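Local coordinates for protein aminoglycoside N(3)-acetyltransferase, AAC(3)-IVa (Escherichia coli, PDB 6MN3) that probably confers resistance to gentamicin, tobramycin, apramycin and related antibiotics by acetylating N3 of their 2-deoxystreptamine ring with acetyl-CoA, and carries a bound zinc ion, at residues 199-204 against 239-244; 157-162 against 188-193; 147-152 against 206-211. All blocks are in the same frame, centred on the assembly; numbering follows the deposited sequence.

Contact 1: 199-204 against 239-244. With ZN (zinc ion), chain D.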
ATOM      1  N   ASP A 199      11.252  -8.513  -4.083  1.00 46.48           N
ATOM      2  CA  ASP A 199      11.767  -9.014  -2.813  1.00 40.80           C
ATOM      3  C   ASP A 199      13.249  -9.347  -2.919  1.00 36.28           C
ATOM      4  O   ASP A 199      14.056  -8.917  -2.086  1.00 31.61           O
ATOM      5  CB  ASP A 199      10.965 -10.238  -2.369  1.00 46.15           C
ATOM      6  CG  ASP A 199      11.134 -10.538  -0.897  1.00 50.06           C
ATOM      7  OD1 ASP A 199      10.571  -9.792  -0.072  1.00 51.62           O
ATOM      8  OD2 ASP A 199      11.833 -11.517  -0.563  1.00 57.09           O
ATOM      9  N   ARG A 200      13.632 -10.100  -3.952  1.00 34.99           N
ATOM     10  CA  ARG A 200      15.042 -10.434  -4.123  1.00 43.18           C
ATOM     11  C   ARG A 200      15.853  -9.212  -4.536  1.00 42.35           C
ATOM     12  O   ARG A 200      16.990  -9.037  -4.085  1.00 47.27           O
ATOM     13  CB  ARG A 200      15.203 -11.555  -5.146  1.00 52.07           C
ATOM     14  CG  ARG A 200      16.634 -12.053  -5.275  1.00 62.65           C
ATOM     15  CD  ARG A 200      16.850 -12.799  -6.580  1.00 67.72           C
ATOM     16  NE  ARG A 200      16.186 -14.097  -6.581  1.00 70.54           N
ATOM     17  CZ  ARG A 200      15.582 -14.624  -7.641  1.00 80.01           C
ATOM     18  NH1 ARG A 200      15.555 -13.961  -8.787  1.00 83.47           N
ATOM     19  NH2 ARG A 200      15.003 -15.813  -7.553  1.00 86.76           N
ATOM     20  N   TRP A 201      15.289  -8.355  -5.391  1.00 39.54           N
ATOM     21  CA  TRP A 201      15.985  -7.132  -5.782  1.00 40.86           C
ATOM     22  C   TRP A 201      16.362  -6.302  -4.561  1.00 40.23           C
ATOM     23  O   TRP A 201      17.505  -5.849  -4.433  1.00 36.47           O
ATOM     24  CB  TRP A 201      15.112  -6.304  -6.727  1.00 42.23           C
ATOM     25  CG  TRP A 201      14.725  -6.990  -7.995  1.00 45.55           C
ATOM     26  CD1 TRP A 201      15.321  -8.082  -8.559  1.00 45.28           C
ATOM     27  CD2 TRP A 201      13.650  -6.625  -8.867  1.00 46.42           C
ATOM     28  NE1 TRP A 201      14.681  -8.418  -9.727  1.00 41.76           N
ATOM     29  CE2 TRP A 201      13.652  -7.538  -9.940  1.00 46.57           C
ATOM     30  CE3 TRP A 201      12.685  -5.613  -8.844  1.00 37.25           C
ATOM     31  CZ2 TRP A 201      12.725  -7.473 -10.978  1.00 42.40           C
ATOM     32  CZ3 TRP A 201      11.766  -5.549  -9.877  1.00 38.68           C
ATOM     33  CH2 TRP A 201      11.793  -6.473 -10.928  1.00 41.22           C
ATOM     34  N   LEU A 202      15.411  -6.105  -3.647  1.00 36.68           N
ATOM     35  CA  LEU A 202      15.619  -5.210  -2.515  1.00 34.58           C
ATOM     36  C   LEU A 202      16.454  -5.865  -1.422  1.00 36.51           C
ATOM     37  O   LEU A 202      17.381  -5.248  -0.887  1.00 43.84           O
ATOM     38  CB  LEU A 202      14.270  -4.755  -1.957  1.00 29.43           C
ATOM     39  CG  LEU A 202      13.425  -3.900  -2.903  1.00 29.08           C
ATOM     40  CD1 LEU A 202      11.950  -3.974  -2.537  1.00 28.03           C
ATOM     41  CD2 LEU A 202      13.913  -2.458  -2.906  1.00 28.38           C
ATOM     42  N   LYS A 203      16.137  -7.112  -1.069  1.00 33.21           N
ATOM     43  CA  LYS A 203      16.846  -7.769   0.024  1.00 40.02           C
ATOM     44  C   LYS A 203      18.320  -7.971  -0.311  1.00 44.13           C
ATOM     45  O   LYS A 203      19.184  -7.839   0.563  1.00 55.14           O
ATOM     46  CB  LYS A 203      16.178  -9.102   0.356  1.00 47.03           C
ATOM     47  CG  LYS A 203      17.017 -10.031   1.220  1.00 53.18           C
ATOM     48  CD  LYS A 203      16.177 -11.167   1.780  1.00 58.30           C
ATOM     49  CE  LYS A 203      15.262 -11.758   0.717  1.00 64.42           C
ATOM     50  NZ  LYS A 203      14.319 -12.759   1.290  1.00 68.89           N
ATOM     51  N   GLU A 204      18.629  -8.280  -1.572  1.00 43.07           N
ATOM     52  CA  GLU A 204      20.022  -8.508  -1.944  1.00 51.21           C
ATOM     53  C   GLU A 204      20.827  -7.215  -1.888  1.00 54.05           C
ATOM     54  O   GLU A 204      22.006  -7.230  -1.517  1.00 62.57           O
ATOM     55  CB  GLU A 204      20.106  -9.139  -3.334  1.00 58.09           C
ATOM     56  CG  GLU A 204      19.627 -10.583  -3.395  1.00 64.58           C
ATOM     57  CD  GLU A 204      20.189 -11.439  -2.277  1.00 72.51           C
ATOM     58  OE1 GLU A 204      21.429 -11.503  -2.138  1.00 77.74           O
ATOM     59  OE2 GLU A 204      19.390 -12.049  -1.534  1.00 74.18           O
ATOM     60  N   LEU A 239       8.300  -4.825 -19.447  1.00 68.07           N
ATOM     61  CA  LEU A 239       7.333  -5.870 -19.137  1.00 69.40           C
ATOM     62  C   LEU A 239       7.887  -6.876 -18.133  1.00 66.66           C
ATOM     63  O   LEU A 239       7.572  -8.067 -18.200  1.00 71.62           O
ATOM     64  CB  LEU A 239       6.888  -6.580 -20.416  1.00 60.70           C
ATOM     65  CG  LEU A 239       6.598  -5.671 -21.612  1.00 62.40           C
ATOM     66  CD1 LEU A 239       6.211  -6.491 -22.833  1.00 66.50           C
ATOM     67  CD2 LEU A 239       5.510  -4.661 -21.273  1.00 60.94           C
ATOM     68  N   ILE A 240       8.717  -6.408 -17.196  1.00 52.98           N
ATOM     69  CA  ILE A 240       9.318  -7.305 -16.212  1.00 52.75           C
ATOM     70  C   ILE A 240       8.262  -7.863 -15.265  1.00 54.39           C
ATOM     71  O   ILE A 240       8.366  -9.010 -14.809  1.00 56.55           O
ATOM     72  CB  ILE A 240      10.443  -6.576 -15.450  1.00 51.72           C
ATOM     73  CG1 ILE A 240      11.079  -7.491 -14.401  1.00 48.43           C
ATOM     74  CG2 ILE A 240       9.920  -5.304 -14.795  1.00 53.08           C
ATOM     75  CD1 ILE A 240      12.026  -8.516 -14.979  1.00 56.22           C
ATOM     76  N   PHE A 241       7.227  -7.082 -14.964  1.00 54.11           N
ATOM     77  CA  PHE A 241       6.173  -7.490 -14.047  1.00 58.03           C
ATOM     78  C   PHE A 241       5.073  -8.301 -14.721  1.00 64.43           C
ATOM     79  O   PHE A 241       4.107  -8.680 -14.050  1.00 65.11           O
ATOM     80  CB  PHE A 241       5.558  -6.258 -13.376  1.00 60.04           C
ATOM     81  CG  PHE A 241       6.488  -5.549 -12.432  1.00 59.25           C
ATOM     82  CD1 PHE A 241       7.356  -6.265 -11.623  1.00 58.97           C
ATOM     83  CD2 PHE A 241       6.490  -4.166 -12.348  1.00 53.63           C
ATOM     84  CE1 PHE A 241       8.209  -5.614 -10.751  1.00 51.78           C
ATOM     85  CE2 PHE A 241       7.340  -3.510 -11.479  1.00 47.71           C
ATOM     86  CZ  PHE A 241       8.202  -4.235 -10.679  1.00 46.33           C
ATOM     87  N   LEU A 242       5.187  -8.572 -16.018  1.00 67.64           N
ATOM     88  CA  LEU A 242       4.161  -9.292 -16.762  1.00 71.78           C
ATOM     89  C   LEU A 242       4.520 -10.768 -16.848  1.00 75.30           C
ATOM     90  O   LEU A 242       5.645 -11.120 -17.224  1.00 76.76           O
ATOM     91  CB  LEU A 242       3.997  -8.715 -18.168  1.00 74.50           C
ATOM     92  CG  LEU A 242       3.373  -7.326 -18.301  1.00 68.11           C
ATOM     93  CD1 LEU A 242       2.904  -7.106 -19.731  1.00 63.11           C
ATOM     94  CD2 LEU A 242       2.225  -7.144 -17.316  1.00 62.93           C
ATOM     95  N   HIS A 243       3.565 -11.624 -16.499  1.00 79.39           N
ATOM     96  CA  HIS A 243       3.752 -13.052 -16.694  1.00 80.17           C
ATOM     97  C   HIS A 243       3.969 -13.339 -18.176  1.00 79.44           C
ATOM     98  O   HIS A 243       3.297 -12.743 -19.026  1.00 79.15           O
ATOM     99  CB  HIS A 243       2.536 -13.831 -16.189  1.00 85.64           C
ATOM    100  CG  HIS A 243       2.672 -14.323 -14.784  1.00 93.74           C
ATOM    101  ND1 HIS A 243       2.022 -13.733 -13.723  1.00103.06           N
ATOM    102  CD2 HIS A 243       3.377 -15.357 -14.266  1.00 97.78           C
ATOM    103  CE1 HIS A 243       2.322 -14.379 -12.611  1.00 96.02           C
ATOM    104  NE2 HIS A 243       3.143 -15.368 -12.913  1.00 95.91           N
ATOM    105  N   PRO A 244       4.893 -14.230 -18.527  1.00 79.36           N
ATOM    106  CA  PRO A 244       5.048 -14.595 -19.928  1.00 87.44           C
ATOM    107  C   PRO A 244       3.809 -15.315 -20.421  1.00 95.02           C
ATOM    108  O   PRO A 244       3.052 -15.904 -19.624  1.00 95.36           O
ATOM    109  CB  PRO A 244       6.276 -15.514 -19.925  1.00 88.28           C
ATOM    110  CG  PRO A 244       6.361 -16.032 -18.536  1.00 83.58           C
ATOM    111  CD  PRO A 244       5.859 -14.924 -17.660  1.00 77.62           C
TER
HETATM  112 ZN    ZN D 302       0.220 -12.680 -14.353  1.00 76.05          ZN
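Trp201, on helix 197-204, reaches Ile240 and Phe241 in a type I beta turn running from Leu239 to Leu242, across backbones that stay well apart: the nearest alpha carbons, Trp201 CA and Ile240 CA, are 12.4 Å from each other. The turn closes with Leu242 N bonded to Leu239 O. Its two middle residues present their side chains to the benzo end of the indole, and the contact is wholly apolar. Ile240 meets the indole at its edge, near the ring plane, with CG1 lying 3.7 Å from Trp201 CH2; CG1 stands anti to the backbone N (chi1 179°), which sends this branch to the edge of the benzo ring. The other branch, CG2, turns instead onto a face of the Phe241 ring and sits over its centre, 4.1 Å above the plane. Phe241 brings CE1 to 3.7 Å from Trp201 CZ3. The two aromatic systems meet rim to rim, with the six-membered ring centroids 5.8 Å apart and the planes inclined at 35°, so neither ring is stacked on the other. The turn belongs to the loop between helices 223-236 and 250-257, and two residues beyond Phe241 this loop delivers a ligand to a zinc site of three cysteines and one histidine: His243 ND1 binds the zinc at 2.2 Å, and Cys191, Cys249 and Cys252 complete the coordination. Phe241 also makes an edge-to-face pair with Phe195, while helix 223-236 flanks the packing, with Thr229 and Gln233 touching Trp201 and Leu234 touching Ile240.

Contact 2: 157-162 against 188-193. With ZN (zinc ion), chain D.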
ATOM      1  N   LEU A 157       3.196   2.739  -8.663  1.00 46.29           N
ATOM      2  CA  LEU A 157       3.704   4.076  -8.947  1.00 48.00           C
ATOM      3  C   LEU A 157       4.969   4.008  -9.791  1.00 49.62           C
ATOM      4  O   LEU A 157       5.182   4.844 -10.677  1.00 46.01           O
ATOM      5  CB  LEU A 157       3.965   4.821  -7.636  1.00 42.74           C
ATOM      6  CG  LEU A 157       4.888   6.043  -7.661  1.00 44.21           C
ATOM      7  CD1 LEU A 157       4.278   7.177  -8.476  1.00 47.63           C
ATOM      8  CD2 LEU A 157       5.199   6.503  -6.245  1.00 44.70           C
ATOM      9  N   ALA A 158       5.816   3.005  -9.538  1.00 45.22           N
ATOM     10  CA  ALA A 158       7.050   2.864 -10.301  1.00 41.98           C
ATOM     11  C   ALA A 158       6.764   2.548 -11.762  1.00 46.46           C
ATOM     12  O   ALA A 158       7.460   3.042 -12.656  1.00 49.84           O
ATOM     13  CB  ALA A 158       7.931   1.784  -9.676  1.00 39.52           C
ATOM     14  N   GLU A 159       5.744   1.725 -12.025  1.00 45.99           N
ATOM     15  CA  GLU A 159       5.355   1.452 -13.404  1.00 48.31           C
ATOM     16  C   GLU A 159       4.955   2.733 -14.122  1.00 52.37           C
ATOM     17  O   GLU A 159       5.328   2.948 -15.282  1.00 56.23           O
ATOM     18  CB  GLU A 159       4.199   0.454 -13.441  1.00 52.50           C
ATOM     19  CG  GLU A 159       4.516  -0.920 -12.888  1.00 55.89           C
ATOM     20  CD  GLU A 159       3.286  -1.804 -12.827  1.00 65.58           C
ATOM     21  OE1 GLU A 159       2.278  -1.380 -12.222  1.00 65.98           O
ATOM     22  OE2 GLU A 159       3.323  -2.917 -13.392  1.00 69.86           O
ATOM     23  N   LEU A 160       4.198   3.596 -13.445  1.00 55.09           N
ATOM     24  CA  LEU A 160       3.726   4.820 -14.083  1.00 56.86           C
ATOM     25  C   LEU A 160       4.868   5.802 -14.308  1.00 59.26           C
ATOM     26  O   LEU A 160       4.905   6.492 -15.333  1.00 66.93           O
ATOM     27  CB  LEU A 160       2.621   5.451 -13.239  1.00 54.69           C
ATOM     28  CG  LEU A 160       1.286   4.715 -13.345  1.00 55.75           C
ATOM     29  CD1 LEU A 160       0.279   5.267 -12.355  1.00 55.84           C
ATOM     30  CD2 LEU A 160       0.752   4.800 -14.767  1.00 59.47           C
ATOM     31  N   MET A 161       5.810   5.879 -13.366  1.00 56.43           N
ATOM     32  CA  MET A 161       6.968   6.742 -13.566  1.00 55.88           C
ATOM     33  C   MET A 161       7.870   6.215 -14.674  1.00 54.44           C
ATOM     34  O   MET A 161       8.540   7.001 -15.354  1.00 54.25           O
ATOM     35  CB  MET A 161       7.747   6.890 -12.260  1.00 52.73           C
ATOM     36  CG  MET A 161       7.049   7.762 -11.233  1.00 55.62           C
ATOM     37  SD  MET A 161       7.846   7.722  -9.619  1.00 58.99           S
ATOM     38  CE  MET A 161       9.421   8.487  -9.999  1.00 59.33           C
ATOM     39  N   ALA A 162       7.893   4.900 -14.879  1.00 53.22           N
ATOM     40  CA  ALA A 162       8.622   4.311 -15.993  1.00 54.89           C
ATOM     41  C   ALA A 162       7.882   4.445 -17.316  1.00 64.89           C
ATOM     42  O   ALA A 162       8.403   3.993 -18.343  1.00 64.90           O
ATOM     43  CB  ALA A 162       8.911   2.835 -15.712  1.00 50.80           C
ATOM     44  N   ASN A 188      -2.593   0.422 -15.212  1.00 93.79           N
ATOM     45  CA  ASN A 188      -1.576  -0.621 -15.322  1.00 90.72           C
ATOM     46  C   ASN A 188      -1.819  -1.682 -14.249  1.00 93.64           C
ATOM     47  O   ASN A 188      -1.114  -1.779 -13.244  1.00 93.89           O
ATOM     48  CB  ASN A 188      -0.184  -0.009 -15.206  1.00 83.78           C
ATOM     49  CG  ASN A 188      -0.073   0.959 -14.044  1.00 79.09           C
ATOM     50  OD1 ASN A 188      -0.771   1.972 -13.997  1.00 77.65           O
ATOM     51  ND2 ASN A 188       0.804   0.648 -13.095  1.00 77.71           N
ATOM     52  N   ASP A 189      -2.850  -2.489 -14.482  1.00 95.13           N
ATOM     53  CA  ASP A 189      -3.254  -3.530 -13.552  1.00 97.76           C
ATOM     54  C   ASP A 189      -2.988  -4.909 -14.144  1.00 94.77           C
ATOM     55  O   ASP A 189      -3.098  -5.117 -15.355  1.00 94.91           O
ATOM     56  CB  ASP A 189      -4.738  -3.402 -13.188  1.00105.04           C
ATOM     57  CG  ASP A 189      -5.041  -3.901 -11.788  1.00109.90           C
ATOM     58  OD1 ASP A 189      -5.909  -3.305 -11.116  1.00111.82           O
ATOM     59  OD2 ASP A 189      -4.409  -4.889 -11.357  1.00111.42           O
ATOM     60  N   HIS A 190      -2.635  -5.846 -13.272  1.00 95.66           N
ATOM     61  CA  HIS A 190      -2.397  -7.232 -13.653  1.00 95.08           C
ATOM     62  C   HIS A 190      -2.550  -8.093 -12.403  1.00 97.07           C
ATOM     63  O   HIS A 190      -3.047  -7.632 -11.371  1.00 94.22           O
ATOM     64  CB  HIS A 190      -1.021  -7.397 -14.307  1.00 89.48           C
ATOM     65  CG  HIS A 190       0.059  -6.590 -13.655  1.00 84.16           C
ATOM     66  ND1 HIS A 190       0.877  -7.100 -12.671  1.00 82.38           N
ATOM     67  CD2 HIS A 190       0.456  -5.310 -13.849  1.00 81.27           C
ATOM     68  CE1 HIS A 190       1.733  -6.169 -12.286  1.00 80.60           C
ATOM     69  NE2 HIS A 190       1.497  -5.073 -12.985  1.00 78.35           N
ATOM     70  N   CYS A 191      -2.116  -9.352 -12.496  1.00 97.79           N
ATOM     71  CA  CYS A 191      -2.215 -10.256 -11.356  1.00100.47           C
ATOM     72  C   CYS A 191      -1.310  -9.842 -10.204  1.00 96.36           C
ATOM     73  O   CYS A 191      -1.497 -10.328  -9.083  1.00100.58           O
ATOM     74  CB  CYS A 191      -1.884 -11.684 -11.787  1.00102.12           C
ATOM     75  SG  CYS A 191      -0.138 -11.952 -12.157  1.00 99.84           S
ATOM     76  N   CYS A 192      -0.329  -8.973 -10.458  1.00 87.37           N
ATOM     77  CA  CYS A 192       0.599  -8.441  -9.463  1.00 83.91           C
ATOM     78  C   CYS A 192       1.452  -9.518  -8.802  1.00 83.71           C
ATOM     79  O   CYS A 192       2.205  -9.217  -7.869  1.00 81.19           O
ATOM     80  CB  CYS A 192      -0.135  -7.632  -8.384  1.00 84.94           C
ATOM     81  SG  CYS A 192      -1.053  -6.208  -9.008  1.00 90.07           S
ATOM     82  N   GLU A 193       1.360 -10.768  -9.262  1.00 47.33           N
ATOM     83  CA  GLU A 193       2.152 -11.837  -8.664  1.00 52.26           C
ATOM     84  C   GLU A 193       3.641 -11.614  -8.889  1.00 53.74           C
ATOM     85  O   GLU A 193       4.457 -11.897  -8.005  1.00 52.79           O
ATOM     86  CB  GLU A 193       1.722 -13.189  -9.233  1.00 57.67           C
ATOM     87  CG  GLU A 193       0.452 -13.746  -8.617  1.00 65.10           C
ATOM     88  CD  GLU A 193      -0.128 -14.893  -9.419  1.00 75.52           C
ATOM     89  OE1 GLU A 193      -0.802 -14.630 -10.438  1.00 81.12           O
ATOM     90  OE2 GLU A 193       0.094 -16.061  -9.035  1.00 79.65           O
TER
HETATM   91 ZN    ZN D 302       0.220 -12.680 -14.353  1.00 76.05          ZN
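Glu159 extends from helix 154-161 into the loop 188-193 and binds two of its side chains, Asn188 and His190, one through each carboxylate oxygen. Its CB already lies 3.4 Å from Asn188 ND2. CG, anti to the carbonyl carbon (chi1 -63°), carries on past the amide in an extended chain, and CD ends in the plane of the His190 ring, at its edge. From there the oxygens part. OE1 accepts a hydrogen bond from Asn188 ND2 at 2.7 Å; the donor lies well above the carboxylate plane, whereas OE1 itself is nearly in the amide plane of Asn188. OE2 accepts a hydrogen bond from His190 NE2 (2.9 Å) with its syn lone pair. The ring is turned steeply against the carboxylate (76°). Tyr166 OH also hydrogen-bonds OE2, as the strongest polar partner of this carboxylate, and His156 ND1 makes a weak bond to OE1, so several donors meet the buried group. At its other nitrogen, His190 ND1 receives Cys192 N at 3.1 Å, so both ring nitrogens have a partner, which limits the ring's rotation, although Cys192 N is tilted well out of the ring plane. Next to Glu159, Leu160 sets CD2 3.3 Å from Asn188 OD1. The placing of Cys192, His156 and Glu159 is consistent with a Cys-His-Glu triad. Cys191, between His190 and Cys192, binds the zinc through SG at 2.3 Å. The loop 188-193 thus runs from strand 181-187 past helix 154-161 toward helix 197-204, with Cys252 of helix 250-257 against His190 and helix 223-236 packed on Ala158 and Ala162.

Contact 3: 147-152 against 206-211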
ATOM      1  N   VAL A 147       2.034  -9.467   4.384  1.00 33.58           N
ATOM      2  CA  VAL A 147       1.704  -9.572   2.969  1.00 32.23           C
ATOM      3  C   VAL A 147       2.996  -9.476   2.171  1.00 31.78           C
ATOM      4  O   VAL A 147       4.014  -8.971   2.647  1.00 33.10           O
ATOM      5  CB  VAL A 147       0.707  -8.486   2.505  1.00 36.55           C
ATOM      6  CG1 VAL A 147      -0.618  -8.618   3.236  1.00 33.28           C
ATOM      7  CG2 VAL A 147       1.298  -7.095   2.699  1.00 30.70           C
ATOM      8  N   GLY A 148       2.941  -9.977   0.938  1.00 35.82           N
ATOM      9  CA  GLY A 148       4.068  -9.926   0.032  1.00 42.87           C
ATOM     10  C   GLY A 148       4.112  -8.628  -0.751  1.00 42.65           C
ATOM     11  O   GLY A 148       3.380  -7.673  -0.483  1.00 40.79           O
ATOM     12  N   HIS A 149       4.995  -8.602  -1.747  1.00 41.34           N
ATOM     13  CA  HIS A 149       5.141  -7.409  -2.569  1.00 37.51           C
ATOM     14  C   HIS A 149       4.020  -7.247  -3.583  1.00 38.37           C
ATOM     15  O   HIS A 149       3.919  -6.182  -4.201  1.00 40.88           O
ATOM     16  CB  HIS A 149       6.493  -7.424  -3.282  1.00 31.89           C
ATOM     17  CG  HIS A 149       7.617  -6.904  -2.441  1.00 33.11           C
ATOM     18  ND1 HIS A 149       7.857  -5.557  -2.272  1.00 33.22           N
ATOM     19  CD2 HIS A 149       8.555  -7.549  -1.708  1.00 33.31           C
ATOM     20  CE1 HIS A 149       8.899  -5.395  -1.477  1.00 29.81           C
ATOM     21  NE2 HIS A 149       9.341  -6.588  -1.120  1.00 33.91           N
ATOM     22  N   ASP A 150       3.176  -8.265  -3.765  1.00 37.32           N
ATOM     23  CA  ASP A 150       2.018  -8.115  -4.638  1.00 45.00           C
ATOM     24  C   ASP A 150       1.050  -7.062  -4.118  1.00 43.72           C
ATOM     25  O   ASP A 150       0.218  -6.568  -4.886  1.00 49.04           O
ATOM     26  CB  ASP A 150       1.301  -9.457  -4.800  1.00 52.87           C
ATOM     27  CG  ASP A 150       0.809 -10.022  -3.483  1.00 56.95           C
ATOM     28  OD1 ASP A 150       1.384  -9.673  -2.430  1.00 56.93           O
ATOM     29  OD2 ASP A 150      -0.153 -10.817  -3.501  1.00 60.84           O
ATOM     30  N   ALA A 151       1.141  -6.709  -2.838  1.00 37.58           N
ATOM     31  CA  ALA A 151       0.354  -5.631  -2.256  1.00 41.65           C
ATOM     32  C   ALA A 151       1.139  -4.332  -2.131  1.00 42.90           C
ATOM     33  O   ALA A 151       0.585  -3.333  -1.661  1.00 43.32           O
ATOM     34  CB  ALA A 151      -0.177  -6.048  -0.882  1.00 35.99           C
ATOM     35  N   ASN A 152       2.411  -4.323  -2.535  1.00 40.52           N
ATOM     36  CA  ASN A 152       3.233  -3.119  -2.482  1.00 37.64           C
ATOM     37  C   ASN A 152       2.765  -2.113  -3.526  1.00 39.81           C
ATOM     38  O   ASN A 152       3.288  -2.082  -4.645  1.00 36.72           O
ATOM     39  CB  ASN A 152       4.709  -3.466  -2.691  1.00 31.74           C
ATOM     40  CG  ASN A 152       5.636  -2.316  -2.347  1.00 33.36           C
ATOM     41  OD1 ASN A 152       5.195  -1.187  -2.131  1.00 31.40           O
ATOM     42  ND2 ASN A 152       6.934  -2.599  -2.294  1.00 34.79           N
ATOM     43  N   SER A 206      20.420  -5.079   0.267  1.00 42.99           N
ATOM     44  CA  SER A 206      20.330  -4.697   1.678  1.00 39.53           C
ATOM     45  C   SER A 206      19.410  -3.498   1.883  1.00 34.71           C
ATOM     46  O   SER A 206      19.617  -2.692   2.793  1.00 38.26           O
ATOM     47  CB  SER A 206      21.715  -4.417   2.272  1.00 48.06           C
ATOM     48  OG  SER A 206      22.570  -5.535   2.114  1.00 53.57           O
ATOM     49  N   LEU A 207      18.382  -3.376   1.046  1.00 30.12           N
ATOM     50  CA  LEU A 207      17.426  -2.281   1.125  1.00 28.86           C
ATOM     51  C   LEU A 207      16.121  -2.678   1.800  1.00 31.25           C
ATOM     52  O   LEU A 207      15.242  -1.827   1.966  1.00 38.08           O
ATOM     53  CB  LEU A 207      17.128  -1.738  -0.274  1.00 36.08           C
ATOM     54  CG  LEU A 207      18.330  -1.319  -1.118  1.00 43.06           C
ATOM     55  CD1 LEU A 207      17.876  -0.864  -2.497  1.00 45.62           C
ATOM     56  CD2 LEU A 207      19.117  -0.226  -0.414  1.00 39.71           C
ATOM     57  N   GLN A 208      15.968  -3.940   2.183  1.00 28.69           N
ATOM     58  CA  GLN A 208      14.745  -4.429   2.807  1.00 24.18           C
ATOM     59  C   GLN A 208      15.085  -4.988   4.180  1.00 32.59           C
ATOM     60  O   GLN A 208      15.890  -5.919   4.296  1.00 27.94           O
ATOM     61  CB  GLN A 208      14.074  -5.492   1.936  1.00 26.29           C
ATOM     62  CG  GLN A 208      12.906  -6.197   2.599  1.00 29.22           C
ATOM     63  CD  GLN A 208      12.186  -7.144   1.657  1.00 34.01           C
ATOM     64  OE1 GLN A 208      11.341  -6.726   0.866  1.00 36.77           O
ATOM     65  NE2 GLN A 208      12.516  -8.429   1.740  1.00 29.88           N
ATOM     66  N   LYS A 209      14.486  -4.406   5.214  1.00 32.82           N
ATOM     67  CA  LYS A 209      14.604  -4.924   6.568  1.00 23.67           C
ATOM     68  C   LYS A 209      13.504  -5.945   6.817  1.00 22.40           C
ATOM     69  O   LYS A 209      12.356  -5.754   6.404  1.00 25.35           O
ATOM     70  CB  LYS A 209      14.518  -3.791   7.589  1.00 24.49           C
ATOM     71  CG  LYS A 209      15.865  -3.184   7.938  1.00 33.35           C
ATOM     72  CD  LYS A 209      15.803  -1.670   7.976  1.00 42.42           C
ATOM     73  CE  LYS A 209      17.181  -1.077   8.220  1.00 54.29           C
ATOM     74  NZ  LYS A 209      17.150   0.412   8.251  1.00 58.74           N
ATOM     75  N   GLU A 210      13.860  -7.037   7.481  1.00 22.23           N
ATOM     76  CA  GLU A 210      12.935  -8.134   7.716  1.00 34.28           C
ATOM     77  C   GLU A 210      12.953  -8.513   9.187  1.00 30.51           C
ATOM     78  O   GLU A 210      13.999  -8.458   9.841  1.00 23.92           O
ATOM     79  CB  GLU A 210      13.286  -9.357   6.861  1.00 29.55           C
ATOM     80  CG  GLU A 210      13.269  -9.096   5.367  1.00 35.77           C
ATOM     81  CD  GLU A 210      13.640 -10.323   4.560  1.00 45.82           C
ATOM     82  OE1 GLU A 210      14.064 -11.330   5.166  1.00 44.10           O
ATOM     83  OE2 GLU A 210      13.503 -10.283   3.320  1.00 52.91           O
ATOM     84  N   GLY A 211      11.790  -8.898   9.696  1.00 27.16           N
ATOM     85  CA  GLY A 211      11.650  -9.288  11.075  1.00 31.87           C
ATOM     86  C   GLY A 211      10.207  -9.564  11.430  1.00 28.37           C
ATOM     87  O   GLY A 211       9.300  -9.436  10.601  1.00 24.90           O
TER
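Between the 3-10 turn 149-151 and strand 208-213 no two alpha carbons of the segments come closer than 11.4 Å (His149 CA to Gln208 CA), a gap spanned by the side chains of His149 and Gln208. The strand is the outermost one on its side of the mixed seven-stranded sheet, next to 216-222, and the 3-10 turn leads from strand 141-145 of the same sheet to helix 154-161. A single hydrogen bond bridges the gap, from His149 NE2 to Gln208 OE1 at 2.8 Å. It is nearly straight, with an N-H...O angle of 164°, and the donor lies almost along the C=O axis. Ring and amide are close to coplanar, their planes 12° apart. Gln208 gets there through an extended chain whose CG is anti to the backbone N (chi1 172°). Both ends of this buried pair are held by further bonds. Gln208 NE2 gives one hydrogen bond to Asp199 of helix 197-204 and another to Glu210, while Leu202 of that helix packs on the imidazole. At the other ring nitrogen, Asn152 ND2 donates to His149 ND1 at 3.1 Å, lying close to the imidazole plane.

Contacts 1 and 2 have centres about 11 Å apart and meet at the zinc, to which residues 188-193 and 239-244 each supply one ligand; Phe241 also packs against the carboxylate of Glu159. The centre of contact 3 lies about 12 Å from that of contact 1 and about 16 Å from that of contact 2. Helix 197-204, which carries one side of contact 1, also touches contact 3 through Asp199 and Leu202, and strand 208-213 follows it in the chain. Contact 2 falls between the two segments of contact 3 and closes before contact 1 opens, whereas the segments of contacts 1 and 3 alternate. Helix 197-204 thus touches both the edge strand 208-213 and, through Trp201, the loop that carries His243.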